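Local coordinates for protein nicotinate-nucleotide--dimethylbenzimidazole phosphoribosyltransferase (Thermus thermophilus HB8, PDB 1WX1) that probably transfers phosphoribose from nicotinate mononucleotide to 5,6-dimethylbenzimidazole, yielding alpha-ribazole 5'-phosphate for cobalamin biosynthesis, at residues A54-V59 with T168-A173; L99-V104 with L230-G235; R149-G154 with Y237-E242; L157-D162 with L310-L315. All coordinates share one frame; numbering follows the deposited sequence.

Contact 1 of 4, residues A54-V59 with T168-A173; sequences ADHGVV and TTAAAA
His56 and Val58 lean out of the loop that follows strand 47-54 and meet Ala170 and Thr169, neighbours on the first turns of helix 167-179. The imidazole sets its ND1-CE1 side against a single methyl: Ala170 CB lies 3.6 Å from His56 ND1 and 3.7 Å from His56 CE1, approaching the ring obliquely. With CG anti to the carbonyl carbon (chi1 -59°), the ring of His56 is carried toward the helix, while its NE2 is hydrogen-bonded to Glu229 OE2. That bond and the methyl of Ala170 together limit how the imidazole can turn. Beside this pair, Val58 and Thr169 meet through hydrocarbon alone, their side chains slanting across each other. Val58 CG2 reaches Thr169 CG2 at 4.0 Å, and Val58 CG1 stands 4.2 Å from Thr169 CB. In Thr169 the methyl CG2 lies anti to the backbone N, which turns it toward the valine while OG1 stays beside the N. No hydrogen bond links the two segments, and all four touching residues are buried. The helix has further cover: Thr169 also packs on Ala204 of helix 195-210, and Ala170 on Leu230 of helix 228-242. Strands 47-54 and 157-163 are neighbours in the parallel sheet, and helix 167-179 follows the second of them closely. The contact therefore joins what comes after two adjacent strands at the point where the 3-2-1-4-5-6 order reverses direction, the topological switch point typical of a Rossmann-like alpha/beta fold.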
loop_
_atom_site.group_PDB
_atom_site.type_symbol
_atom_site.label_atom_id
_atom_site.label_comp_id
_atom_site.label_asym_id
_atom_site.label_seq_id
_atom_site.Cartn_x
_atom_site.Cartn_y
_atom_site.Cartn_z
ATOM N N ALA A 54 -11.849 -10.049 23.005
ATOM C CA ALA A 54 -12.026 -10.270 24.430
ATOM C C ALA A 54 -12.181 -8.918 25.110
ATOM O O ALA A 54 -11.732 -7.896 24.589
ATOM C CB ALA A 54 -10.823 -11.015 25.011
ATOM N N ASP A 55 -12.819 -8.916 26.274
ATOM C CA ASP A 55 -13.004 -7.683 27.012
ATOM C C ASP A 55 -11.948 -7.497 28.084
ATOM O O ASP A 55 -11.245 -8.441 28.446
ATOM C CB ASP A 55 -14.416 -7.622 27.585
ATOM C CG ASP A 55 -15.416 -7.131 26.556
ATOM O OD1 ASP A 55 -16.383 -7.859 26.242
ATOM O OD2 ASP A 55 -15.213 -6.008 26.048
ATOM N N HIS A 56 -11.842 -6.267 28.578
ATOM C CA HIS A 56 -10.830 -5.905 29.564
ATOM C C HIS A 56 -11.399 -5.232 30.812
ATOM O O HIS A 56 -12.164 -4.274 30.712
ATOM C CB HIS A 56 -9.823 -4.961 28.902
ATOM C CG HIS A 56 -9.143 -5.548 27.708
ATOM N ND1 HIS A 56 -7.852 -6.033 27.746
ATOM C CD2 HIS A 56 -9.583 -5.764 26.442
ATOM C CE1 HIS A 56 -7.528 -6.522 26.564
ATOM N NE2 HIS A 56 -8.564 -6.369 25.754
ATOM N N GLY A 57 -11.011 -5.729 31.983
ATOM C CA GLY A 57 -11.489 -5.142 33.221
ATOM C C GLY A 57 -10.936 -3.742 33.432
ATOM O O GLY A 57 -11.507 -2.950 34.182
ATOM N N VAL A 58 -9.832 -3.425 32.759
ATOM C CA VAL A 58 -9.209 -2.111 32.907
ATOM C C VAL A 58 -10.086 -0.961 32.398
ATOM O O VAL A 58 -9.778 0.207 32.632
ATOM C CB VAL A 58 -7.807 -2.072 32.222
ATOM C CG1 VAL A 58 -7.947 -1.966 30.718
ATOM C CG2 VAL A 58 -6.976 -0.919 32.790
ATOM N N VAL A 59 -11.186 -1.279 31.719
ATOM C CA VAL A 59 -12.072 -0.226 31.239
ATOM C C VAL A 59 -12.622 0.545 32.435
ATOM O O VAL A 59 -13.081 1.674 32.297
ATOM C CB VAL A 59 -13.273 -0.776 30.433
ATOM C CG1 VAL A 59 -12.784 -1.412 29.134
ATOM C CG2 VAL A 59 -14.050 -1.780 31.275
ATOM N N THR A 168 -5.733 -1.240 24.240
ATOM C CA THR A 168 -4.495 -0.515 23.976
ATOM C C THR A 168 -3.760 -0.312 25.305
ATOM O O THR A 168 -2.546 -0.145 25.335
ATOM C CB THR A 168 -4.749 0.851 23.292
ATOM O OG1 THR A 168 -5.449 1.719 24.185
ATOM C CG2 THR A 168 -5.573 0.661 22.028
ATOM N N THR A 169 -4.499 -0.340 26.410
ATOM C CA THR A 169 -3.871 -0.192 27.712
ATOM C C THR A 169 -3.198 -1.517 28.055
ATOM O O THR A 169 -2.055 -1.540 28.510
ATOM C CB THR A 169 -4.901 0.186 28.802
ATOM O OG1 THR A 169 -5.440 1.478 28.507
ATOM C CG2 THR A 169 -4.239 0.241 30.173
ATOM N N ALA A 170 -3.903 -2.623 27.822
ATOM C CA ALA A 170 -3.344 -3.946 28.084
ATOM C C ALA A 170 -2.140 -4.166 27.160
ATOM O O ALA A 170 -1.145 -4.765 27.564
ATOM C CB ALA A 170 -4.396 -5.034 27.836
ATOM N N ALA A 171 -2.241 -3.682 25.924
ATOM C CA ALA A 171 -1.148 -3.829 24.963
ATOM C C ALA A 171 0.068 -3.022 25.425
ATOM O O ALA A 171 1.206 -3.464 25.272
ATOM C CB ALA A 171 -1.594 -3.366 23.583
ATOM N N ALA A 172 -0.181 -1.841 25.988
ATOM C CA ALA A 172 0.900 -0.989 26.475
ATOM C C ALA A 172 1.606 -1.656 27.652
ATOM O O ALA A 172 2.837 -1.633 27.744
ATOM C CB ALA A 172 0.352 0.373 26.892
ATOM N N ALA A 173 0.825 -2.256 28.546
ATOM C CA ALA A 173 1.379 -2.923 29.714
ATOM C C ALA A 173 2.232 -4.116 29.301
ATOM O O ALA A 173 3.362 -4.285 29.779
ATOM C CB ALA A 173 0.255 -3.376 30.643
#

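Contact 2 of 4, residues L99-V104 with L230-G235; sequences LDVGVV and LVAIAG
Leu99, on strand 94-100, and Val101, where the chain turns a corner, face Ala232, whereas residues 230-235 stay in regular helix. The backbones come nearest at Val101 and Ala232, whose CA atoms are 7.3 Å apart, and the short alanine side chain fits this spacing. Its CB is the one methyl on which the contact converges. Leu99 CD2 touches Ala232 CB at 4.0 Å, brought there by a side chain whose CG is anti to the backbone N (chi1 167°). Val101 contributes both branches, with CG1 and CG2 each 4.0 Å from Ala232 CB, so the alanine methyl is straddled by the valine. Asp100, between the two apolar residues, heads elsewhere and shapes the corner. Asp100 OD2 accepts from Val103 N at 2.8 Å in a nearly straight bond (170°), met on the syn side 19° out of the carboxylate plane, which makes an Asx motif; a weak bond from Gly102 N ends on the same oxygen. Asp100 OD1 forms a salt bridge with Lys117. Helix 133-152 closes in as well, with Ala146 on Leu99 and Ala142 on Val101. No hydrogen bond passes between the segments: three buried apolar side chains hold this part of the chain and the helix together by packing alone, while the carboxylate of Asp100 serves the corner and Lys117 rather than the helix.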
loop_
_atom_site.group_PDB
_atom_site.type_symbol
_atom_site.label_atom_id
_atom_site.label_comp_id
_atom_site.label_asym_id
_atom_site.label_seq_id
_atom_site.Cartn_x
_atom_site.Cartn_y
_atom_site.Cartn_z
ATOM N N LEU A 99 -12.414 -15.030 16.559
ATOM C CA LEU A 99 -12.182 -15.907 17.694
ATOM C C LEU A 99 -12.574 -15.201 18.984
ATOM O O LEU A 99 -12.035 -14.143 19.310
ATOM C CB LEU A 99 -10.703 -16.302 17.759
ATOM C CG LEU A 99 -10.201 -16.962 19.049
ATOM C CD1 LEU A 99 -10.816 -18.347 19.193
ATOM C CD2 LEU A 99 -8.673 -17.065 19.019
ATOM N N ASP A 100 -13.531 -15.772 19.703
ATOM C CA ASP A 100 -13.949 -15.203 20.980
ATOM C C ASP A 100 -13.206 -15.950 22.079
ATOM O O ASP A 100 -13.458 -17.132 22.302
ATOM C CB ASP A 100 -15.459 -15.370 21.202
ATOM C CG ASP A 100 -15.886 -15.019 22.635
ATOM O OD1 ASP A 100 -16.993 -15.426 23.049
ATOM O OD2 ASP A 100 -15.119 -14.335 23.349
ATOM N N VAL A 101 -12.272 -15.277 22.741
ATOM C CA VAL A 101 -11.554 -15.904 23.845
ATOM C C VAL A 101 -11.926 -15.233 25.162
ATOM O O VAL A 101 -11.464 -15.651 26.219
ATOM C CB VAL A 101 -10.005 -15.835 23.690
ATOM C CG1 VAL A 101 -9.534 -16.900 22.712
ATOM C CG2 VAL A 101 -9.571 -14.440 23.246
ATOM N N GLY A 102 -12.769 -14.200 25.111
ATOM C CA GLY A 102 -13.133 -13.534 26.352
ATOM C C GLY A 102 -14.081 -12.349 26.290
ATOM O O GLY A 102 -13.969 -11.413 27.087
ATOM N N VAL A 103 -15.018 -12.375 25.352
ATOM C CA VAL A 103 -15.977 -11.291 25.228
ATOM C C VAL A 103 -17.074 -11.455 26.284
ATOM O O VAL A 103 -17.469 -12.575 26.603
ATOM C CB VAL A 103 -16.637 -11.297 23.826
ATOM C CG1 VAL A 103 -17.780 -10.302 23.788
ATOM C CG2 VAL A 103 -15.588 -10.945 22.749
ATOM N N VAL A 104 -17.552 -10.347 26.844
ATOM C CA VAL A 104 -18.638 -10.428 27.823
ATOM C C VAL A 104 -19.936 -10.643 27.041
ATOM O O VAL A 104 -20.205 -9.932 26.073
ATOM C CB VAL A 104 -18.764 -9.123 28.651
ATOM C CG1 VAL A 104 -20.049 -9.136 29.465
ATOM C CG2 VAL A 104 -17.572 -8.979 29.582
ATOM N N LEU A 230 -4.840 -10.796 23.343
ATOM C CA LEU A 230 -3.436 -10.522 23.036
ATOM C C LEU A 230 -2.651 -11.834 23.113
ATOM O O LEU A 230 -1.757 -12.089 22.304
ATOM C CB LEU A 230 -2.850 -9.492 24.019
ATOM C CG LEU A 230 -3.565 -8.135 24.109
ATOM C CD1 LEU A 230 -2.749 -7.185 24.987
ATOM C CD2 LEU A 230 -3.741 -7.531 22.717
ATOM N N VAL A 231 -2.992 -12.663 24.093
ATOM C CA VAL A 231 -2.342 -13.956 24.262
ATOM C C VAL A 231 -2.786 -14.875 23.116
ATOM O O VAL A 231 -1.991 -15.652 22.589
ATOM C CB VAL A 231 -2.721 -14.586 25.615
ATOM C CG1 VAL A 231 -2.124 -15.984 25.737
ATOM C CG2 VAL A 231 -2.225 -13.694 26.746
ATOM N N ALA A 232 -4.060 -14.784 22.737
ATOM C CA ALA A 232 -4.575 -15.596 21.638
ATOM C C ALA A 232 -3.847 -15.204 20.353
ATOM O O ALA A 232 -3.551 -16.053 19.509
ATOM C CB ALA A 232 -6.078 -15.374 21.474
ATOM N N ILE A 233 -3.555 -13.914 20.212
ATOM C CA ILE A 233 -2.855 -13.429 19.033
ATOM C C ILE A 233 -1.459 -14.043 18.961
ATOM O O ILE A 233 -0.978 -14.384 17.880
ATOM C CB ILE A 233 -2.827 -11.887 19.020
ATOM C CG1 ILE A 233 -4.222 -11.385 18.608
ATOM C CG2 ILE A 233 -1.750 -11.365 18.062
ATOM C CD1 ILE A 233 -4.471 -9.913 18.863
ATOM N N ALA A 234 -0.817 -14.207 20.112
ATOM C CA ALA A 234 0.501 -14.836 20.144
ATOM C C ALA A 234 0.350 -16.273 19.620
ATOM O O ALA A 234 1.210 -16.777 18.894
ATOM C CB ALA A 234 1.037 -14.852 21.564
ATOM N N GLY A 235 -0.755 -16.921 19.989
ATOM C CA GLY A 235 -1.006 -18.281 19.541
ATOM C C GLY A 235 -1.216 -18.355 18.041
ATOM O O GLY A 235 -0.763 -19.296 17.381
#

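Contact 3 of 4, residues R149-G154 with Y237-E242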
loop_
_atom_site.group_PDB
_atom_site.type_symbol
_atom_site.label_atom_id
_atom_site.label_comp_id
_atom_site.label_asym_id
_atom_site.label_seq_id
_atom_site.Cartn_x
_atom_site.Cartn_y
_atom_site.Cartn_z
ATOM N N ARG A 149 -7.129 -23.667 11.575
ATOM C CA ARG A 149 -8.263 -23.795 10.665
ATOM C C ARG A 149 -8.084 -22.884 9.457
ATOM O O ARG A 149 -8.428 -23.254 8.345
ATOM C CB ARG A 149 -9.570 -23.429 11.296
ATOM C CG ARG A 149 -10.699 -23.591 10.285
ATOM C CD ARG A 149 -11.931 -22.997 10.873
ATOM N NE ARG A 149 -13.069 -22.961 9.975
ATOM C CZ ARG A 149 -14.156 -22.238 10.232
ATOM N NH1 ARG A 149 -14.234 -21.519 11.352
ATOM N NH2 ARG A 149 -15.148 -22.185 9.360
ATOM N N ALA A 150 -7.551 -21.684 9.675
ATOM C CA ALA A 150 -7.346 -20.743 8.571
ATOM C C ALA A 150 -6.379 -21.375 7.581
ATOM O O ALA A 150 -6.609 -21.350 6.372
ATOM C CB ALA A 150 -6.785 -19.397 9.095
ATOM N N ILE A 151 -5.322 -21.976 8.118
ATOM C CA ILE A 151 -4.306 -22.638 7.317
ATOM C C ILE A 151 -4.877 -23.872 6.607
ATOM O O ILE A 151 -4.633 -24.081 5.421
ATOM C CB ILE A 151 -3.108 -23.057 8.204
ATOM C CG1 ILE A 151 -2.474 -21.807 8.829
ATOM C CG2 ILE A 151 -2.068 -23.813 7.377
ATOM C CD1 ILE A 151 -1.492 -22.107 9.964
ATOM N N ALA A 152 -5.637 -24.685 7.336
ATOM C CA ALA A 152 -6.233 -25.886 6.761
ATOM C C ALA A 152 -7.189 -25.515 5.630
ATOM O O ALA A 152 -7.384 -26.282 4.689
ATOM C CB ALA A 152 -6.977 -26.677 7.842
ATOM N N GLU A 153 -7.782 -24.332 5.714
ATOM C CA GLU A 153 -8.710 -23.907 4.682
ATOM C C GLU A 153 -8.031 -23.219 3.498
ATOM O O GLU A 153 -8.705 -22.727 2.602
ATOM C CB GLU A 153 -9.790 -23.012 5.284
ATOM C CG GLU A 153 -10.445 -23.644 6.500
ATOM C CD GLU A 153 -11.894 -23.262 6.653
ATOM O OE1 GLU A 153 -12.215 -22.067 6.481
ATOM O OE2 GLU A 153 -12.710 -24.159 6.956
ATOM N N GLY A 154 -6.702 -23.166 3.504
ATOM C CA GLY A 154 -6.007 -22.582 2.368
ATOM C C GLY A 154 -5.242 -21.277 2.485
ATOM O O GLY A 154 -4.764 -20.761 1.474
ATOM N N TYR A 237 0.074 -16.392 15.763
ATOM C CA TYR A 237 1.370 -16.262 15.103
ATOM C C TYR A 237 2.282 -17.473 15.311
ATOM O O TYR A 237 3.009 -17.864 14.398
ATOM C CB TYR A 237 2.070 -14.969 15.553
ATOM C CG TYR A 237 1.475 -13.712 14.934
ATOM C CD1 TYR A 237 1.024 -12.662 15.733
ATOM C CD2 TYR A 237 1.358 -13.581 13.550
ATOM C CE1 TYR A 237 0.468 -11.515 15.173
ATOM C CE2 TYR A 237 0.802 -12.431 12.977
ATOM C CZ TYR A 237 0.359 -11.405 13.799
ATOM O OH TYR A 237 -0.223 -10.286 13.248
ATOM N N LEU A 238 2.242 -18.073 16.495
ATOM C CA LEU A 238 3.065 -19.251 16.764
ATOM C C LEU A 238 2.673 -20.390 15.826
ATOM O O LEU A 238 3.528 -21.120 15.317
ATOM C CB LEU A 238 2.898 -19.702 18.220
ATOM C CG LEU A 238 3.552 -18.826 19.293
ATOM C CD1 LEU A 238 3.174 -19.337 20.677
ATOM C CD2 LEU A 238 5.070 -18.834 19.102
ATOM N N GLU A 239 1.371 -20.532 15.594
ATOM C CA GLU A 239 0.854 -21.581 14.721
ATOM C C GLU A 239 1.221 -21.291 13.265
ATOM O O GLU A 239 1.605 -22.200 12.517
ATOM C CB GLU A 239 -0.670 -21.677 14.863
ATOM C CG GLU A 239 -1.312 -22.846 14.108
ATOM C CD GLU A 239 -0.936 -24.206 14.683
ATOM O OE1 GLU A 239 -0.594 -24.278 15.882
ATOM O OE2 GLU A 239 -1.002 -25.210 13.941
ATOM N N GLY A 240 1.087 -20.028 12.864
ATOM C CA GLY A 240 1.431 -19.650 11.502
ATOM C C GLY A 240 2.922 -19.847 11.279
ATOM O O GLY A 240 3.352 -20.302 10.219
ATOM N N TYR A 241 3.710 -19.496 12.291
ATOM C CA TYR A 241 5.164 -19.638 12.239
ATOM C C TYR A 241 5.552 -21.096 11.985
ATOM O O TYR A 241 6.349 -21.402 11.094
ATOM C CB TYR A 241 5.765 -19.159 13.565
ATOM C CG TYR A 241 7.226 -19.499 13.773
ATOM C CD1 TYR A 241 8.191 -19.131 12.837
ATOM C CD2 TYR A 241 7.644 -20.158 14.928
ATOM C CE1 TYR A 241 9.544 -19.416 13.049
ATOM C CE2 TYR A 241 8.990 -20.445 15.150
ATOM C CZ TYR A 241 9.933 -20.070 14.209
ATOM O OH TYR A 241 11.263 -20.343 14.436
ATOM N N GLU A 242 4.973 -21.994 12.772
ATOM C CA GLU A 242 5.260 -23.415 12.640
ATOM C C GLU A 242 4.769 -23.992 11.313
ATOM O O GLU A 242 5.331 -24.965 10.811
ATOM C CB GLU A 242 4.661 -24.161 13.829
ATOM C CG GLU A 242 5.500 -23.997 15.089
ATOM C CD GLU A 242 4.709 -24.219 16.367
ATOM O OE1 GLU A 242 3.756 -25.024 16.358
ATOM O OE2 GLU A 242 5.043 -23.598 17.392
#
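Ile151 reaches Glu239 and Gly240 through a stretched side chain: CG1 is anti to the carbonyl carbon (chi1 -61°), and CD1 continues the chain away from CA (chi2 167°), which pushes this terminal methyl out to the facing helix. Ile151 CD1 comes to rest over the backbone there, 4.0 Å from Glu239 O and 4.1 Å from Gly240 CA. Ile151 CD1 also lies 4.2 Å from Glu239 CG, meeting the aliphatic part of that side chain. At Gly240 the methyl meets the CA itself, since that residue has no side chain to offer, and the CA atoms of Ile151 and Gly240, 7.7 Å apart, mark the nearest approach of the two backbones. The carboxylate of Glu239 takes no part in this packing; its oxygens form salt bridges with Arg148 and Arg144 of helix 133-152, so charged pairs join the same two helices beside the apolar touch. On its own helix, Arg149 pairs with Glu153 one turn on: Arg149 NE meets Glu153 OE2 at 3.3 Å at the edge of the guanidinium and in its plane, a weak hydrogen bond within a salt bridge. The helix then ends in a Schellman motif, with Gly154 at positive phi (112°) and its N bonded to Ile151 O at 3.0 Å. Ile151 additionally packs on Ala243 and Leu245, just beyond the other helix. Helices 133-152 and 228-242 each lead into a strand, 157-163 and 247-249, adjacent in the sheet; their pairing side by side is typical of connecting helices in a parallel, Rossmann-like alpha/beta fold.

Contact 4 of 4, residues L157-D162 with L310-L315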
loop_
_atom_site.group_PDB
_atom_site.type_symbol
_atom_site.label_atom_id
_atom_site.label_comp_id
_atom_site.label_asym_id
_atom_site.label_seq_id
_atom_site.Cartn_x
_atom_site.Cartn_y
_atom_site.Cartn_z
ATOM N N LEU A 157 -0.901 -16.798 3.579
ATOM C CA LEU A 157 -0.281 -15.745 4.379
ATOM C C LEU A 157 -1.287 -15.504 5.489
ATOM O O LEU A 157 -2.496 -15.587 5.266
ATOM C CB LEU A 157 0.002 -14.471 3.575
ATOM C CG LEU A 157 -1.040 -13.692 2.787
ATOM C CD1 LEU A 157 -0.442 -12.341 2.432
ATOM C CD2 LEU A 157 -1.437 -14.450 1.530
ATOM N N LEU A 158 -0.785 -15.214 6.681
ATOM C CA LEU A 158 -1.642 -15.061 7.844
ATOM C C LEU A 158 -1.446 -13.774 8.628
ATOM O O LEU A 158 -0.320 -13.349 8.884
ATOM C CB LEU A 158 -1.405 -16.260 8.764
ATOM C CG LEU A 158 -2.219 -16.393 10.046
ATOM C CD1 LEU A 158 -3.687 -16.614 9.694
ATOM C CD2 LEU A 158 -1.671 -17.558 10.864
ATOM N N ALA A 159 -2.557 -13.155 9.004
ATOM C CA ALA A 159 -2.517 -11.933 9.789
ATOM C C ALA A 159 -3.402 -12.135 11.009
ATOM O O ALA A 159 -4.248 -13.031 11.029
ATOM C CB ALA A 159 -3.028 -10.760 8.966
ATOM N N ALA A 160 -3.191 -11.318 12.035
ATOM C CA ALA A 160 -4.014 -11.396 13.228
ATOM C C ALA A 160 -4.673 -10.036 13.377
ATOM O O ALA A 160 -4.132 -9.018 12.930
ATOM C CB ALA A 160 -3.163 -11.713 14.462
ATOM N N GLY A 161 -5.857 -10.034 13.976
ATOM C CA GLY A 161 -6.584 -8.801 14.207
ATOM C C GLY A 161 -7.023 -8.791 15.661
ATOM O O GLY A 161 -7.085 -9.847 16.303
ATOM N N ASP A 162 -7.336 -7.611 16.183
ATOM C CA ASP A 162 -7.761 -7.481 17.571
ATOM C C ASP A 162 -9.078 -6.725 17.699
ATOM O O ASP A 162 -9.393 -5.857 16.893
ATOM C CB ASP A 162 -6.726 -6.685 18.357
ATOM C CG ASP A 162 -6.661 -5.237 17.898
ATOM O OD1 ASP A 162 -6.299 -5.002 16.720
ATOM O OD2 ASP A 162 -6.988 -4.335 18.702
ATOM N N LEU A 310 -4.617 -4.771 4.460
ATOM C CA LEU A 310 -4.355 -3.814 3.389
ATOM C C LEU A 310 -2.975 -4.049 2.780
ATOM O O LEU A 310 -2.731 -3.711 1.623
ATOM C CB LEU A 310 -4.430 -2.383 3.924
ATOM C CG LEU A 310 -5.825 -1.857 4.276
ATOM C CD1 LEU A 310 -5.712 -0.478 4.902
ATOM C CD2 LEU A 310 -6.678 -1.808 3.015
ATOM N N ALA A 311 -2.069 -4.631 3.561
ATOM C CA ALA A 311 -0.712 -4.893 3.080
ATOM C C ALA A 311 -0.553 -6.202 2.310
ATOM O O ALA A 311 0.475 -6.422 1.662
ATOM C CB ALA A 311 0.259 -4.874 4.247
ATOM N N MET A 312 -1.556 -7.072 2.361
ATOM C CA MET A 312 -1.439 -8.353 1.670
ATOM C C MET A 312 -1.224 -8.231 0.165
ATOM O O MET A 312 -0.405 -8.955 -0.399
ATOM C CB MET A 312 -2.649 -9.240 1.974
ATOM C CG MET A 312 -2.699 -9.681 3.433
ATOM S SD MET A 312 -4.005 -10.888 3.775
ATOM C CE MET A 312 -3.579 -11.389 5.441
ATOM N N PRO A 313 -1.952 -7.324 -0.510
ATOM C CA PRO A 313 -1.735 -7.205 -1.959
ATOM C C PRO A 313 -0.290 -6.792 -2.262
ATOM O O PRO A 313 0.267 -7.161 -3.295
ATOM C CB PRO A 313 -2.744 -6.137 -2.378
ATOM C CG PRO A 313 -3.857 -6.320 -1.390
ATOM C CD PRO A 313 -3.107 -6.511 -0.086
ATOM N N LEU A 314 0.314 -6.022 -1.359
ATOM C CA LEU A 314 1.700 -5.603 -1.548
ATOM C C LEU A 314 2.618 -6.810 -1.415
ATOM O O LEU A 314 3.593 -6.939 -2.155
ATOM C CB LEU A 314 2.102 -4.543 -0.522
ATOM C CG LEU A 314 1.443 -3.174 -0.658
ATOM C CD1 LEU A 314 2.005 -2.243 0.413
ATOM C CD2 LEU A 314 1.715 -2.608 -2.050
ATOM N N LEU A 315 2.310 -7.700 -0.472
ATOM C CA LEU A 315 3.131 -8.890 -0.297
ATOM C C LEU A 315 3.048 -9.771 -1.540
ATOM O O LEU A 315 4.047 -10.352 -1.969
ATOM C CB LEU A 315 2.679 -9.685 0.934
ATOM C CG LEU A 315 2.748 -8.933 2.266
ATOM C CD1 LEU A 315 2.360 -9.864 3.404
ATOM C CD2 LEU A 315 4.147 -8.402 2.482
#
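Met312 lies across Leu157 and Ala159, packing helix 306-321 against an inner strand of the parallel sheet in this Rossmann-like alpha/beta fold. Strand and helix segments run nearly antiparallel (161°), their axes 10.1 Å apart at closest. The methionine has CG anti to the carbonyl carbon and is extended beyond it (chi3 170°), which lets it span two strand residues: Met312 CG meets Leu157 CD1 at 3.6 Å, and the terminal Met312 CE meets Ala159 CB at 3.6 Å. Leu157 holds CG in the crowded position between backbone N and carbonyl carbon, and its side chain passes obliquely over the methionine. An alanine in place of Met312 would lose the thioether and is likely to open a gap beside the methyl of Ala159, where CE lay, and leave Leu157 with less to hold it. Leu158, pointing away, packs on Ile236 of helix 228-242. Pro313 on the helix touches Pro313 of the second subunit, which puts this layer next to the dimer interface. Farther along the strand, Asp162 OD1 is hydrogen-bonded to the backbone N of Glu304, the predicted proton acceptor. Three residues on from Met312, nearly one helical turn, Leu315 CD1 adds a last methyl contact, 3.9 Å from Leu157 CD1.

Overall arrangement
From the N terminus the first halves come in order, 54-59, 99-104, 149-154 and 157-162, and only then their partners, in the same order. Contact 1 closes its loop at 168-173, contact 2 at 230-235, contact 3 at 237-242 and contact 4 at 310-315; every pair therefore crosses and none nests. Contacts 1 and 2 join through Asp55, whose N and OD1 probably bond to Gly102 O and Val104 N. Contacts 2 and 3 share helix 228-242, which packs against strand 157-163 at Ile233 and Gly240. Contact 4 uses that strand to reach helix 306-321, so loops, helices and the parallel sheet are tied into one unit.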